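PDB 6SXJ: spectinomycin 9-adenylyltransferase from Enterococcus faecalis, which transfers the adenylyl group of ATP to the 9-hydroxyl of spectinomycin, releasing diphosphate and making the bacterium resistant to that antibiotic. Local coordinates for residues L130-Y135 with R164-S169. Numbering follows the deposited sequence.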
loop_
_atom_site.group_PDB
_atom_site.type_symbol
_atom_site.label_atom_id
_atom_site.label_comp_id
_atom_site.label_asym_id
_atom_site.label_seq_id
_atom_site.Cartn_x
_atom_site.Cartn_y
_atom_site.Cartn_z
ATOM N N LEU A 130 -1.636 -4.315 -6.757
ATOM C CA LEU A 130 -3.017 -4.336 -6.294
ATOM C C LEU A 130 -3.499 -5.752 -6.014
ATOM O O LEU A 130 -4.437 -5.940 -5.230
ATOM C CB LEU A 130 -3.915 -3.658 -7.329
ATOM C CG LEU A 130 -5.412 -3.637 -7.035
ATOM C CD1 LEU A 130 -5.735 -2.845 -5.777
ATOM C CD2 LEU A 130 -6.141 -3.060 -8.237
ATOM N N THR A 131 -2.877 -6.757 -6.625
ATOM C CA THR A 131 -3.253 -8.129 -6.308
ATOM C C THR A 131 -2.940 -8.470 -4.855
ATOM O O THR A 131 -3.656 -9.259 -4.232
ATOM C CB THR A 131 -2.542 -9.107 -7.249
ATOM O OG1 THR A 131 -3.111 -8.999 -8.558
ATOM C CG2 THR A 131 -2.694 -10.541 -6.750
ATOM N N ILE A 132 -1.860 -7.915 -4.312
ATOM C CA ILE A 132 -1.528 -8.152 -2.911
ATOM C C ILE A 132 -2.454 -7.358 -2.003
ATOM O O ILE A 132 -2.795 -7.812 -0.902
ATOM C CB ILE A 132 -0.056 -7.786 -2.667
ATOM C CG1 ILE A 132 0.834 -8.441 -3.728
ATOM C CG2 ILE A 132 0.387 -8.220 -1.287
ATOM C CD1 ILE A 132 2.248 -7.896 -3.753
ATOM N N MET A 133 -2.872 -6.172 -2.446
ATOM C CA MET A 133 -3.792 -5.358 -1.666
ATOM C C MET A 133 -5.158 -6.020 -1.584
ATOM O O MET A 133 -5.704 -6.209 -0.489
ATOM C CB MET A 133 -3.902 -3.968 -2.291
ATOM C CG MET A 133 -2.563 -3.329 -2.592
ATOM S SD MET A 133 -2.692 -1.756 -3.450
ATOM C CE MET A 133 -4.132 -1.026 -2.660
ATOM N N LEU A 134 -5.724 -6.382 -2.735
ATOM C CA LEU A 134 -7.019 -7.052 -2.742
ATOM C C LEU A 134 -6.966 -8.345 -1.941
ATOM O O LEU A 134 -7.934 -8.705 -1.262
ATOM C CB LEU A 134 -7.462 -7.322 -4.179
ATOM C CG LEU A 134 -7.623 -6.100 -5.084
ATOM C CD1 LEU A 134 -8.025 -6.516 -6.493
ATOM C CD2 LEU A 134 -8.642 -5.139 -4.497
ATOM N N TYR A 135 -5.843 -9.058 -2.005
ATOM C CA TYR A 135 -5.686 -10.248 -1.176
ATOM C C TYR A 135 -5.680 -9.873 0.301
ATOM O O TYR A 135 -6.377 -10.489 1.115
ATOM C CB TYR A 135 -4.401 -10.983 -1.554
ATOM C CG TYR A 135 -4.149 -12.230 -0.747
ATOM C CD1 TYR A 135 -4.678 -13.454 -1.139
ATOM C CD2 TYR A 135 -3.377 -12.186 0.409
ATOM C CE1 TYR A 135 -4.450 -14.598 -0.395
ATOM C CE2 TYR A 135 -3.140 -13.322 1.151
ATOM C CZ TYR A 135 -3.680 -14.524 0.747
ATOM O OH TYR A 135 -3.442 -15.658 1.490
ATOM N N ARG A 164 3.170 -14.541 -7.876
ATOM C CA ARG A 164 3.628 -13.824 -9.044
ATOM C C ARG A 164 3.742 -12.339 -8.778
ATOM O O ARG A 164 4.588 -11.673 -9.381
ATOM C CB ARG A 164 2.660 -14.052 -10.188
ATOM C CG ARG A 164 3.102 -13.469 -11.535
ATOM C CD ARG A 164 2.768 -14.397 -12.740
ATOM N NE ARG A 164 1.367 -14.787 -12.746
ATOM C CZ ARG A 164 0.476 -14.310 -13.602
ATOM N NH1 ARG A 164 0.851 -13.444 -14.531
ATOM N NH2 ARG A 164 -0.785 -14.698 -13.524
ATOM N N ALA A 165 2.834 -11.785 -7.964
ATOM C CA ALA A 165 2.852 -10.358 -7.663
ATOM C C ALA A 165 4.098 -9.977 -6.871
ATOM O O ALA A 165 4.812 -9.030 -7.225
ATOM C CB ALA A 165 1.582 -9.990 -6.891
ATOM N N ILE A 166 4.376 -10.707 -5.788
ATOM C CA ILE A 166 5.513 -10.362 -4.939
ATOM C C ILE A 166 6.821 -10.466 -5.715
ATOM O O ILE A 166 7.690 -9.591 -5.616
ATOM C CB ILE A 166 5.528 -11.257 -3.686
ATOM C CG1 ILE A 166 4.453 -10.807 -2.695
ATOM C CG2 ILE A 166 6.914 -11.237 -3.038
ATOM C CD1 ILE A 166 4.280 -11.730 -1.513
ATOM N N MET A 167 6.993 -11.539 -6.491
ATOM C CA MET A 167 8.256 -11.736 -7.192
ATOM C C MET A 167 8.487 -10.648 -8.233
ATOM O O MET A 167 9.600 -10.127 -8.370
ATOM C CB MET A 167 8.274 -13.105 -7.863
ATOM C CG MET A 167 7.968 -14.281 -6.960
ATOM S SD MET A 167 8.746 -14.199 -5.343
ATOM C CE MET A 167 10.475 -14.268 -5.759
ATOM N N ASP A 168 7.451 -10.293 -8.983
ATOM C CA ASP A 168 7.623 -9.270 -10.007
ATOM C C ASP A 168 7.980 -7.921 -9.381
ATOM O O ASP A 168 8.797 -7.172 -9.927
ATOM C CB ASP A 168 6.355 -9.159 -10.853
ATOM C CG ASP A 168 6.234 -10.260 -11.893
ATOM O OD1 ASP A 168 7.138 -11.107 -11.954
ATOM O OD2 ASP A 168 5.231 -10.277 -12.647
ATOM N N SER A 169 7.445 -7.633 -8.193
ATOM C CA SER A 169 7.767 -6.372 -7.530
ATOM C C SER A 169 9.191 -6.374 -6.990
ATOM O O SER A 169 9.894 -5.359 -7.067
ATOM C CB SER A 169 6.778 -6.113 -6.398
ATOM O OG SER A 169 7.212 -5.030 -5.598
#
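T131 OG1 is hydrogen-bonded to ND1 of H100, while T131 CB lies 4.2 Å from A165 CB, at the level where the two backbones come nearest, with the CA atoms of T131 and A165 6.6 Å apart. The closer apolar touch belongs to I132, whose CG1 approaches A165 CB to 3.6 Å. Its chi1 of -49° sets CG1 anti to the carbonyl carbon, and the extended second torsion carries CD1 onward past the methyl of A165, which it also touches. I132 CD1 then meets I166 CG1 at 3.8 Å, the two isoleucine side chains crossing at about a right angle. The segment axes pass 9.4 Å apart at 140°. I166 also touches M191 and T194 of helix 181-196; L130, directed away from the other helix, and L134 touch strand 85-91. The contact thus joins helix 130-139, packed on the sheet of the nucleotidyltransferase fold, to helix 159-173 of the C-terminal helical domain. Across these two segments it is wholly apolar, a small buried patch of 154 Å² summed over both sides, so what attraction there is between them is probably dispersion and burial of carbon surface, with little directional preference.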